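Local coordinates for protein aminoacyl-tRNA synthetase (PDB 5F9Z) that probably joins proline to its cognate tRNA in an ATP-dependent reaction, and here holds the inhibitor halofuginone together with an ATP analogue, at residues 64-69 / 196-201; 213-218 / 448-453; 295-300 / 399-404. One frame throughout, in Å; residues are numbered along the deposited sequence.

Interaction 1 of 3, residues 64-69 / 196-201; sequences SVFDQK and ASIYED
One residue ahead of Ile198, which packs on Val65 and Phe66, Ser197 OG donates to Asp201 OD2 at 2.7 Å, onto the lone pair of OD2 that faces away from the other oxygen. This i to i+4 side-chain bond sits on a helix-helix contact in the class II synthetase core, where helix 53-71 meets the C-terminal end of helix 181-202. No hydrogen bond joins the two segments themselves. The backbone repeats the span, Asp201 N to Ser197 O, and the helix widens into a pi-type turn over 198-201.

Ile198 carries the contact and buries the most surface in it. Its CG1 branch is turned away from its own carbonyl carbon (chi1 -72°), which sends CD1 out to the other helix while CG2 stays back. CD1 touches two neighbours: Val65 CG1 lies 3.9 Å from Ile198 CD1, the two side chains sliding past each other in opposite directions, and Phe66 CB is equally near it. The Phe66 side chain crosses that of Ile198 at about a right angle.

Phe66 has further partners. Tyr195, one turn before Tyr199, brings its ring to within about 15° of parallel with the Phe66 ring, and Trp273 of strand 265-276 touches it too. Tyr199 points off this interface toward the sheet, where its OH makes a weak bond to Ala240 O, a residue of the ATP-analogue pocket. Beside the apolar patch, Lys69 NZ and Asp201 OD2 stay 6.8 Å apart, so any attraction between them would act at long range. Ile198 CG1 itself meets the Phe66 ring obliquely at CD1, 3.9 Å away.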
loop_
_atom_site.group_PDB
_atom_site.type_symbol
_atom_site.label_atom_id
_atom_site.label_comp_id
_atom_site.label_asym_id
_atom_site.label_seq_id
_atom_site.Cartn_x
_atom_site.Cartn_y
_atom_site.Cartn_z
ATOM N N SER A 64 -11.808 -0.890 5.602
ATOM C CA SER A 64 -13.177 -1.348 5.389
ATOM C C SER A 64 -13.249 -2.413 4.303
ATOM O O SER A 64 -13.943 -3.425 4.460
ATOM C CB SER A 64 -14.076 -0.163 5.033
ATOM O OG SER A 64 -15.340 -0.606 4.577
ATOM N N VAL A 65 -12.539 -2.205 3.193
ATOM C CA VAL A 65 -12.616 -3.143 2.078
ATOM C C VAL A 65 -11.932 -4.456 2.432
ATOM O O VAL A 65 -12.458 -5.540 2.151
ATOM C CB VAL A 65 -12.017 -2.511 0.808
ATOM C CG1 VAL A 65 -11.894 -3.547 -0.299
ATOM C CG2 VAL A 65 -12.872 -1.336 0.351
ATOM N N PHE A 66 -10.755 -4.387 3.058
ATOM C CA PHE A 66 -10.022 -5.611 3.366
ATOM C C PHE A 66 -10.695 -6.397 4.484
ATOM O O PHE A 66 -10.685 -7.633 4.471
ATOM C CB PHE A 66 -8.578 -5.285 3.737
ATOM C CG PHE A 66 -7.738 -6.500 3.994
ATOM C CD1 PHE A 66 -7.251 -7.255 2.939
ATOM C CD2 PHE A 66 -7.439 -6.893 5.289
ATOM C CE1 PHE A 66 -6.482 -8.378 3.169
ATOM C CE2 PHE A 66 -6.668 -8.013 5.525
ATOM C CZ PHE A 66 -6.188 -8.756 4.464
ATOM N N ASP A 67 -11.278 -5.700 5.464
ATOM C CA ASP A 67 -11.957 -6.388 6.558
ATOM C C ASP A 67 -13.131 -7.210 6.042
ATOM O O ASP A 67 -13.374 -8.326 6.515
ATOM C CB ASP A 67 -12.425 -5.378 7.606
ATOM C CG ASP A 67 -12.868 -6.034 8.895
ATOM O OD1 ASP A 67 -12.003 -6.301 9.754
ATOM O OD2 ASP A 67 -14.082 -6.278 9.055
ATOM N N GLN A 68 -13.869 -6.676 5.065
ATOM C CA GLN A 68 -14.953 -7.442 4.459
ATOM C C GLN A 68 -14.422 -8.620 3.653
ATOM O O GLN A 68 -15.108 -9.642 3.528
ATOM C CB GLN A 68 -15.807 -6.534 3.572
ATOM N N LYS A 69 -13.208 -8.502 3.109
ATOM C CA LYS A 69 -12.633 -9.593 2.328
ATOM C C LYS A 69 -12.276 -10.780 3.215
ATOM O O LYS A 69 -12.598 -11.928 2.891
ATOM C CB LYS A 69 -11.400 -9.103 1.567
ATOM C CG LYS A 69 -11.701 -8.125 0.446
ATOM C CD LYS A 69 -12.559 -8.762 -0.633
ATOM C CE LYS A 69 -12.791 -7.803 -1.790
ATOM N NZ LYS A 69 -13.658 -8.399 -2.843
ATOM N N ALA A 196 -3.029 -8.273 -3.264
ATOM C CA ALA A 196 -2.871 -7.783 -4.629
ATOM C C ALA A 196 -4.128 -7.077 -5.117
ATOM O O ALA A 196 -4.041 -6.127 -5.903
ATOM C CB ALA A 196 -2.513 -8.938 -5.564
ATOM N N SER A 197 -5.302 -7.523 -4.664
ATOM C CA SER A 197 -6.542 -6.851 -5.040
ATOM C C SER A 197 -6.641 -5.475 -4.394
ATOM O O SER A 197 -7.125 -4.525 -5.019
ATOM C CB SER A 197 -7.744 -7.714 -4.654
ATOM O OG SER A 197 -8.961 -7.034 -4.910
ATOM N N ILE A 198 -6.188 -5.349 -3.144
ATOM C CA ILE A 198 -6.228 -4.057 -2.463
ATOM C C ILE A 198 -5.406 -3.026 -3.227
ATOM O O ILE A 198 -5.840 -1.885 -3.425
ATOM C CB ILE A 198 -5.743 -4.205 -1.008
ATOM C CG1 ILE A 198 -6.788 -4.939 -0.164
ATOM C CG2 ILE A 198 -5.430 -2.843 -0.402
ATOM C CD1 ILE A 198 -8.098 -4.192 -0.027
ATOM N N TYR A 199 -4.213 -3.414 -3.681
ATOM C CA TYR A 199 -3.351 -2.463 -4.375
ATOM C C TYR A 199 -3.850 -2.174 -5.787
ATOM O O TYR A 199 -3.856 -1.017 -6.221
ATOM C CB TYR A 199 -1.916 -2.988 -4.411
ATOM C CG TYR A 199 -1.118 -2.661 -3.171
ATOM C CD1 TYR A 199 -1.247 -3.422 -2.017
ATOM C CD2 TYR A 199 -0.234 -1.590 -3.155
ATOM C CE1 TYR A 199 -0.519 -3.125 -0.882
ATOM C CE2 TYR A 199 0.498 -1.285 -2.024
ATOM C CZ TYR A 199 0.351 -2.055 -0.890
ATOM O OH TYR A 199 1.083 -1.760 0.238
ATOM N N GLU A 200 -4.278 -3.204 -6.517
ATOM C CA GLU A 200 -4.621 -3.024 -7.923
ATOM C C GLU A 200 -6.078 -2.614 -8.126
ATOM O O GLU A 200 -6.362 -1.704 -8.910
ATOM C CB GLU A 200 -4.314 -4.304 -8.707
ATOM C CG GLU A 200 -2.842 -4.690 -8.690
ATOM C CD GLU A 200 -2.431 -5.498 -9.904
ATOM O OE1 GLU A 200 -1.270 -5.958 -9.950
ATOM O OE2 GLU A 200 -3.265 -5.670 -10.817
ATOM N N ASP A 201 -7.014 -3.270 -7.437
ATOM C CA ASP A 201 -8.423 -2.952 -7.641
ATOM C C ASP A 201 -8.836 -1.696 -6.883
ATOM O O ASP A 201 -9.632 -0.897 -7.390
ATOM C CB ASP A 201 -9.300 -4.135 -7.225
ATOM C CG ASP A 201 -9.061 -5.364 -8.077
ATOM O OD1 ASP A 201 -8.843 -5.210 -9.297
ATOM O OD2 ASP A 201 -9.091 -6.485 -7.528
#

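Interaction 2 of 3, residues 213-218 / 448-453; sequences SENEKF and SCEEEI. With ZN (zinc ion), chain F; HFG (7-bromo-6-chloro-3-{3-[(2R,3S)-3-hydroxypiperidin-2-yl]-2-oxopropyl}quinazolin-4(3H)-one), chain E.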
loop_
_atom_site.group_PDB
_atom_site.type_symbol
_atom_site.label_atom_id
_atom_site.label_comp_id
_atom_site.label_asym_id
_atom_site.label_seq_id
_atom_site.Cartn_x
_atom_site.Cartn_y
_atom_site.Cartn_z
ATOM N N SER A 213 12.830 -15.306 -1.688
ATOM C CA SER A 213 13.903 -16.284 -1.665
ATOM C C SER A 213 14.141 -16.765 -0.233
ATOM O O SER A 213 13.612 -16.213 0.736
ATOM C CB SER A 213 15.183 -15.690 -2.250
ATOM O OG SER A 213 15.602 -14.557 -1.510
ATOM N N GLU A 214 14.951 -17.818 -0.108
ATOM C CA GLU A 214 15.263 -18.346 1.216
ATOM C C GLU A 214 16.026 -17.326 2.050
ATOM O O GLU A 214 15.840 -17.244 3.270
ATOM C CB GLU A 214 16.060 -19.645 1.089
ATOM C CG GLU A 214 15.322 -20.762 0.370
ATOM C CD GLU A 214 14.116 -21.260 1.143
ATOM O OE1 GLU A 214 14.084 -21.094 2.381
ATOM O OE2 GLU A 214 13.194 -21.818 0.511
ATOM N N ASN A 215 16.883 -16.531 1.409
ATOM C CA ASN A 215 17.638 -15.506 2.114
ATOM C C ASN A 215 16.789 -14.290 2.464
ATOM O O ASN A 215 17.154 -13.537 3.373
ATOM C CB ASN A 215 18.846 -15.079 1.273
ATOM C CG ASN A 215 19.713 -14.050 1.971
ATOM O OD1 ASN A 215 19.928 -12.952 1.457
ATOM N ND2 ASN A 215 20.209 -14.396 3.153
ATOM N N GLU A 216 15.662 -14.092 1.780
ATOM C CA GLU A 216 14.814 -12.929 1.997
ATOM C C GLU A 216 13.508 -13.240 2.714
ATOM O O GLU A 216 12.792 -12.303 3.085
ATOM C CB GLU A 216 14.497 -12.248 0.656
ATOM C CG GLU A 216 15.584 -11.304 0.177
ATOM C CD GLU A 216 15.703 -10.075 1.055
ATOM O OE1 GLU A 216 14.681 -9.388 1.257
ATOM O OE2 GLU A 216 16.815 -9.803 1.552
ATOM N N LYS A 217 13.178 -14.511 2.923
ATOM C CA LYS A 217 11.915 -14.847 3.559
ATOM C C LYS A 217 11.970 -14.546 5.056
ATOM O O LYS A 217 13.030 -14.282 5.632
ATOM C CB LYS A 217 11.574 -16.320 3.334
ATOM C CG LYS A 217 12.364 -17.279 4.206
ATOM C CD LYS A 217 11.938 -18.718 3.973
ATOM C CE LYS A 217 12.653 -19.666 4.924
ATOM N NZ LYS A 217 12.343 -21.091 4.625
ATOM N N PHE A 218 10.801 -14.579 5.680
ATOM C CA PHE A 218 10.697 -14.446 7.129
ATOM C C PHE A 218 11.356 -15.649 7.788
ATOM O O PHE A 218 10.891 -16.780 7.592
ATOM C CB PHE A 218 9.227 -14.340 7.533
ATOM C CG PHE A 218 9.003 -14.140 9.008
ATOM C CD1 PHE A 218 9.926 -13.464 9.787
ATOM C CD2 PHE A 218 7.858 -14.633 9.614
ATOM C CE1 PHE A 218 9.712 -13.286 11.142
ATOM C CE2 PHE A 218 7.639 -14.457 10.967
ATOM C CZ PHE A 218 8.568 -13.781 11.731
ATOM N N SER A 448 23.655 -18.874 -1.073
ATOM C CA SER A 448 25.034 -18.462 -1.309
ATOM C C SER A 448 25.139 -17.548 -2.524
ATOM O O SER A 448 25.960 -16.623 -2.546
ATOM C CB SER A 448 25.923 -19.692 -1.483
ATOM O OG SER A 448 25.406 -20.555 -2.483
ATOM N N CYS A 449 24.312 -17.787 -3.544
ATOM C CA CYS A 449 24.360 -16.950 -4.737
ATOM C C CYS A 449 23.862 -15.542 -4.438
ATOM O O CYS A 449 24.490 -14.554 -4.835
ATOM C CB CYS A 449 23.545 -17.586 -5.862
ATOM S SG CYS A 449 23.774 -16.800 -7.475
ATOM N N GLU A 450 22.736 -15.428 -3.725
ATOM C CA GLU A 450 22.211 -14.108 -3.390
ATOM C C GLU A 450 23.140 -13.356 -2.447
ATOM O O GLU A 450 23.250 -12.128 -2.540
ATOM C CB GLU A 450 20.819 -14.228 -2.769
ATOM C CG GLU A 450 20.124 -12.890 -2.580
ATOM C CD GLU A 450 18.669 -13.035 -2.188
ATOM O OE1 GLU A 450 18.233 -14.176 -1.927
ATOM O OE2 GLU A 450 17.961 -12.007 -2.146
ATOM N N GLU A 451 23.807 -14.066 -1.535
ATOM C CA GLU A 451 24.763 -13.412 -0.647
ATOM C C GLU A 451 25.880 -12.749 -1.443
ATOM O O GLU A 451 26.312 -11.638 -1.115
ATOM C CB GLU A 451 25.335 -14.422 0.347
ATOM N N GLU A 452 26.354 -13.412 -2.500
ATOM C CA GLU A 452 27.382 -12.822 -3.348
ATOM C C GLU A 452 26.804 -11.797 -4.315
ATOM O O GLU A 452 27.493 -10.833 -4.669
ATOM C CB GLU A 452 28.121 -13.917 -4.122
ATOM C CG GLU A 452 28.817 -14.948 -3.242
ATOM C CD GLU A 452 30.044 -14.398 -2.533
ATOM O OE1 GLU A 452 30.445 -13.250 -2.822
ATOM O OE2 GLU A 452 30.610 -15.119 -1.685
ATOM N N ILE A 453 25.558 -11.989 -4.755
ATOM C CA ILE A 453 24.906 -10.994 -5.604
ATOM C C ILE A 453 24.790 -9.668 -4.864
ATOM O O ILE A 453 25.122 -8.604 -5.402
ATOM C CB ILE A 453 23.530 -11.503 -6.071
ATOM C CG1 ILE A 453 23.694 -12.597 -7.129
ATOM C CG2 ILE A 453 22.691 -10.359 -6.615
ATOM C CD1 ILE A 453 22.412 -13.332 -7.446
HETATM ZN ZN ZN F . 23.184 -18.574 -8.872
HETATM O "O4'" HFG E . 6.322 -9.287 11.770
HETATM C C21 HFG E . 6.887 -10.080 11.075
HETATM C "C3'" HFG E . 6.110 -11.240 10.411
HETATM C "C2'" HFG E . 4.598 -11.010 10.371
HETATM N "N1'" HFG E . 4.089 -10.816 11.663
HETATM C "C6'" HFG E . 2.819 -10.156 11.633
HETATM C "C5'" HFG E . 2.148 -10.237 10.260
HETATM C "C4'" HFG E . 2.940 -9.624 9.233
HETATM C C39 HFG E . 4.321 -9.787 9.472
HETATM O "O7'" HFG E . 5.052 -9.991 8.154
HETATM C "C1'" HFG E . 8.505 -9.939 10.811
HETATM N N3 HFG E . 9.111 -8.998 11.846
HETATM C C4 HFG E . 9.195 -9.398 13.173
HETATM O O11 HFG E . 8.785 -10.508 13.515
HETATM C C10 HFG E . 9.739 -8.556 14.099
HETATM C C5 HFG E . 9.846 -8.937 15.486
HETATM C C2 HFG E . 9.552 -7.814 11.480
HETATM N N1 HFG E . 10.090 -6.958 12.362
HETATM C C9 HFG E . 10.190 -7.320 13.676
HETATM C C8 HFG E . 10.753 -6.428 14.601
HETATM C C7 HFG E . 10.855 -6.806 15.963
HETATM BR BR1 HFG E . 11.640 -5.557 17.248
HETATM C C6 HFG E . 10.398 -8.062 16.392
HETATM CL CL1 HFG E . 10.530 -8.525 18.088
HETATM O O HOH W 1 18.068 -17.224 -1.503
#
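Ser213 and Glu450 make the direct hydrogen bond between a loop of the class II catalytic core, 213-218, and helix 447-458 of the C-terminal zinc-binding region. Ser213 OG donates to Glu450 OE1 at 2.7 Å, on the lone pair that faces the other carboxylate oxygen. A water gives a second link: it accepts from Asn215 N and donates to the same OE1 at 3.1 Å. Glu450 reaches the loop because its chain is extended, with CG anti to the backbone N (chi1 -172°). Ser476 OG bonds both Ser213 OG and Glu450 OE2, so strand 475-480 secures the carboxylate as well. Within the loop, residues 213-216 form a type I turn closed by Glu216 N to Ser213 O.

Van der Waals contact is limited to carbons of the loop against the carboxylate oxygens: Asn215 CB lies 3.4 Å from Glu450 OE1, with the amide plane 74° from the carboxylate plane, and Glu216 CG comes against OE2.

Charge pairing surrounds this centre. Glu216 OE2 and Glu450 OE2 are 4.5 Å apart, a repulsion probably eased by Lys454, which bridges to Glu216 OE2 and also bonds Asn215 OD1, and by Lys475 at Glu216 OE1. Within the loop, Lys217 NZ forms a salt bridge with Glu214 OE1 at 2.8 Å.

Each segment also reaches a bound group. Beside Glu450, Cys449 SG binds zinc at 2.3 Å, completing a four-cysteine site with Cys444, Cys494 and Cys497. At the other extreme, Phe218 lines the halofuginone pocket and lays one ring face against the linker between piperidine and quinazolinone, with atom C3' 3.6 Å above the plane and offset toward the rim.

Interaction 3 of 3, residues 295-300 / 399-404; sequences LPPKVA and KLLEEF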
loop_
_atom_site.group_PDB
_atom_site.type_symbol
_atom_site.label_atom_id
_atom_site.label_comp_id
_atom_site.label_asym_id
_atom_site.label_seq_id
_atom_site.Cartn_x
_atom_site.Cartn_y
_atom_site.Cartn_z
ATOM N N LEU A 295 -5.755 10.746 -6.845
ATOM C CA LEU A 295 -6.252 9.634 -6.059
ATOM C C LEU A 295 -7.202 8.772 -6.879
ATOM O O LEU A 295 -7.992 9.300 -7.669
ATOM C CB LEU A 295 -6.978 10.136 -4.806
ATOM C CG LEU A 295 -6.135 11.011 -3.877
ATOM C CD1 LEU A 295 -6.982 11.584 -2.755
ATOM C CD2 LEU A 295 -4.964 10.218 -3.316
ATOM N N PRO A 296 -7.134 7.453 -6.729
ATOM C CA PRO A 296 -8.138 6.586 -7.343
ATOM C C PRO A 296 -9.516 6.910 -6.800
ATOM O O PRO A 296 -9.668 7.180 -5.599
ATOM C CB PRO A 296 -7.690 5.175 -6.928
ATOM C CG PRO A 296 -6.238 5.311 -6.623
ATOM C CD PRO A 296 -6.076 6.685 -6.051
ATOM N N PRO A 297 -10.542 6.913 -7.655
ATOM C CA PRO A 297 -11.898 7.230 -7.175
ATOM C C PRO A 297 -12.384 6.329 -6.050
ATOM O O PRO A 297 -13.255 6.748 -5.278
ATOM C CB PRO A 297 -12.760 7.065 -8.434
ATOM C CG PRO A 297 -11.822 7.335 -9.558
ATOM C CD PRO A 297 -10.486 6.799 -9.123
ATOM N N LYS A 298 -11.849 5.112 -5.927
ATOM C CA LYS A 298 -12.291 4.203 -4.878
ATOM C C LYS A 298 -11.776 4.589 -3.497
ATOM O O LYS A 298 -12.314 4.102 -2.497
ATOM C CB LYS A 298 -11.869 2.769 -5.205
ATOM C CG LYS A 298 -12.639 2.151 -6.359
ATOM C CD LYS A 298 -12.344 0.667 -6.482
ATOM C CE LYS A 298 -13.235 0.008 -7.521
ATOM N NZ LYS A 298 -12.966 -1.453 -7.630
ATOM N N VAL A 299 -10.757 5.448 -3.411
ATOM C CA VAL A 299 -10.205 5.874 -2.131
ATOM C C VAL A 299 -10.172 7.385 -1.979
ATOM O O VAL A 299 -9.816 7.878 -0.908
ATOM C CB VAL A 299 -8.794 5.292 -1.902
ATOM C CG1 VAL A 299 -8.843 3.780 -1.858
ATOM C CG2 VAL A 299 -7.842 5.770 -2.988
ATOM N N ALA A 300 -10.528 8.138 -3.013
ATOM C CA ALA A 300 -10.530 9.593 -2.921
ATOM C C ALA A 300 -11.561 10.053 -1.895
ATOM O O ALA A 300 -12.740 9.685 -2.008
ATOM C CB ALA A 300 -10.822 10.221 -4.283
ATOM N N LYS A 399 -19.583 6.249 -14.578
ATOM C CA LYS A 399 -18.738 5.740 -15.653
ATOM C C LYS A 399 -17.402 6.471 -15.701
ATOM O O LYS A 399 -16.357 5.849 -15.928
ATOM C CB LYS A 399 -19.459 5.857 -16.996
ATOM C CG LYS A 399 -20.621 4.895 -17.173
ATOM C CD LYS A 399 -21.180 4.957 -18.587
ATOM C CE LYS A 399 -21.700 6.346 -18.919
ATOM N NZ LYS A 399 -22.279 6.409 -20.290
ATOM N N LEU A 400 -17.415 7.791 -15.493
ATOM C CA LEU A 400 -16.172 8.555 -15.533
ATOM C C LEU A 400 -15.234 8.147 -14.405
ATOM O O LEU A 400 -14.027 7.987 -14.620
ATOM C CB LEU A 400 -16.469 10.053 -15.467
ATOM C CG LEU A 400 -16.981 10.695 -16.758
ATOM C CD1 LEU A 400 -17.219 12.184 -16.558
ATOM C CD2 LEU A 400 -16.003 10.453 -17.897
ATOM N N LEU A 401 -15.769 7.977 -13.193
ATOM C CA LEU A 401 -14.944 7.497 -12.088
ATOM C C LEU A 401 -14.456 6.079 -12.349
ATOM O O LEU A 401 -13.320 5.731 -12.005
ATOM C CB LEU A 401 -15.731 7.570 -10.778
ATOM C CG LEU A 401 -16.188 8.970 -10.357
ATOM C CD1 LEU A 401 -16.980 8.913 -9.061
ATOM C CD2 LEU A 401 -14.995 9.903 -10.221
ATOM N N GLU A 402 -15.303 5.246 -12.956
ATOM C CA GLU A 402 -14.876 3.914 -13.371
ATOM C C GLU A 402 -13.751 3.999 -14.395
ATOM O O GLU A 402 -12.741 3.292 -14.291
ATOM C CB GLU A 402 -16.069 3.144 -13.939
ATOM C CG GLU A 402 -15.744 1.751 -14.445
ATOM C CD GLU A 402 -15.958 0.683 -13.393
ATOM O OE1 GLU A 402 -16.319 1.037 -12.250
ATOM O OE2 GLU A 402 -15.774 -0.512 -13.712
ATOM N N GLU A 403 -13.912 4.867 -15.398
ATOM C CA GLU A 403 -12.860 5.065 -16.389
ATOM C C GLU A 403 -11.615 5.669 -15.752
ATOM O O GLU A 403 -10.488 5.326 -16.126
ATOM C CB GLU A 403 -13.372 5.957 -17.520
ATOM C CG GLU A 403 -12.391 6.141 -18.662
ATOM C CD GLU A 403 -12.800 7.255 -19.606
ATOM O OE1 GLU A 403 -11.943 7.713 -20.392
ATOM O OE2 GLU A 403 -13.975 7.678 -19.558
ATOM N N PHE A 404 -11.804 6.580 -14.793
ATOM C CA PHE A 404 -10.678 7.151 -14.058
ATOM C C PHE A 404 -9.869 6.057 -13.371
ATOM O O PHE A 404 -8.637 6.018 -13.478
ATOM C CB PHE A 404 -11.199 8.163 -13.036
ATOM C CG PHE A 404 -10.178 9.173 -12.583
ATOM C CD1 PHE A 404 -9.057 8.784 -11.865
ATOM C CD2 PHE A 404 -10.360 10.521 -12.846
ATOM C CE1 PHE A 404 -8.128 9.717 -11.443
ATOM C CE2 PHE A 404 -9.435 11.457 -12.422
ATOM C CZ PHE A 404 -8.319 11.054 -11.721
#
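Pro297 presses its ring onto Leu401 and Phe404, and these three residues carry most of the buried surface. The contact packs a type I turn, 296-299, against one flank of helix 393-417, at the junction between the catalytic core and the anticodon-binding region. Pro296 O closes the turn by accepting from both Val299 N and Ala300 N, which presents the next proline to the helix.

Pro297 fits between residues one helical turn apart. Its CB meets Leu401 CB at 3.8 Å, and its CG sits 3.3 Å from Leu401 O, so the ring touches helix backbone as well as side chain. Farther along, Pro297 CG also abuts Phe404 CB at 3.6 Å.

Phe404 has CG anti to its backbone N (chi1 -158°), which lays the ring beside Pro297, CD1 3.7 Å from Pro297 CD, and brings it to Leu295. Arg407 makes a cation-pi contact with this ring. Leu295 turns its side chain from the helix toward Trp54 and Ile58 of helix 53-71, joining the loop to a second helix. Its backbone still takes part: Leu295 O lies 3.8 Å from Phe404 CE1, approaching the ring obliquely.

From the N terminus, interaction 1 closes first, bringing helix 53-71 against helix 181-202 across 126 intervening residues. Interaction 2 opens soon after, at 213-218, and closes at 448-453. Interaction 3 is nested inside that long loop: the loop 295-300, which precedes strand 304-308 of the five-stranded sheet, meets helix 393-417, which follows its last strand in the chain. Interactions 1 and 3 are neighbours, their centres about 15 Å apart, and touch where Lys298 CD packs on Asp201 O at 3.3 Å. Interactions 2 and 3 lie on opposite sides of the chain's centre, with centres about 40 Å apart, one tying the core to the zinc-binding C-terminal region, the other to the anticodon-binding region.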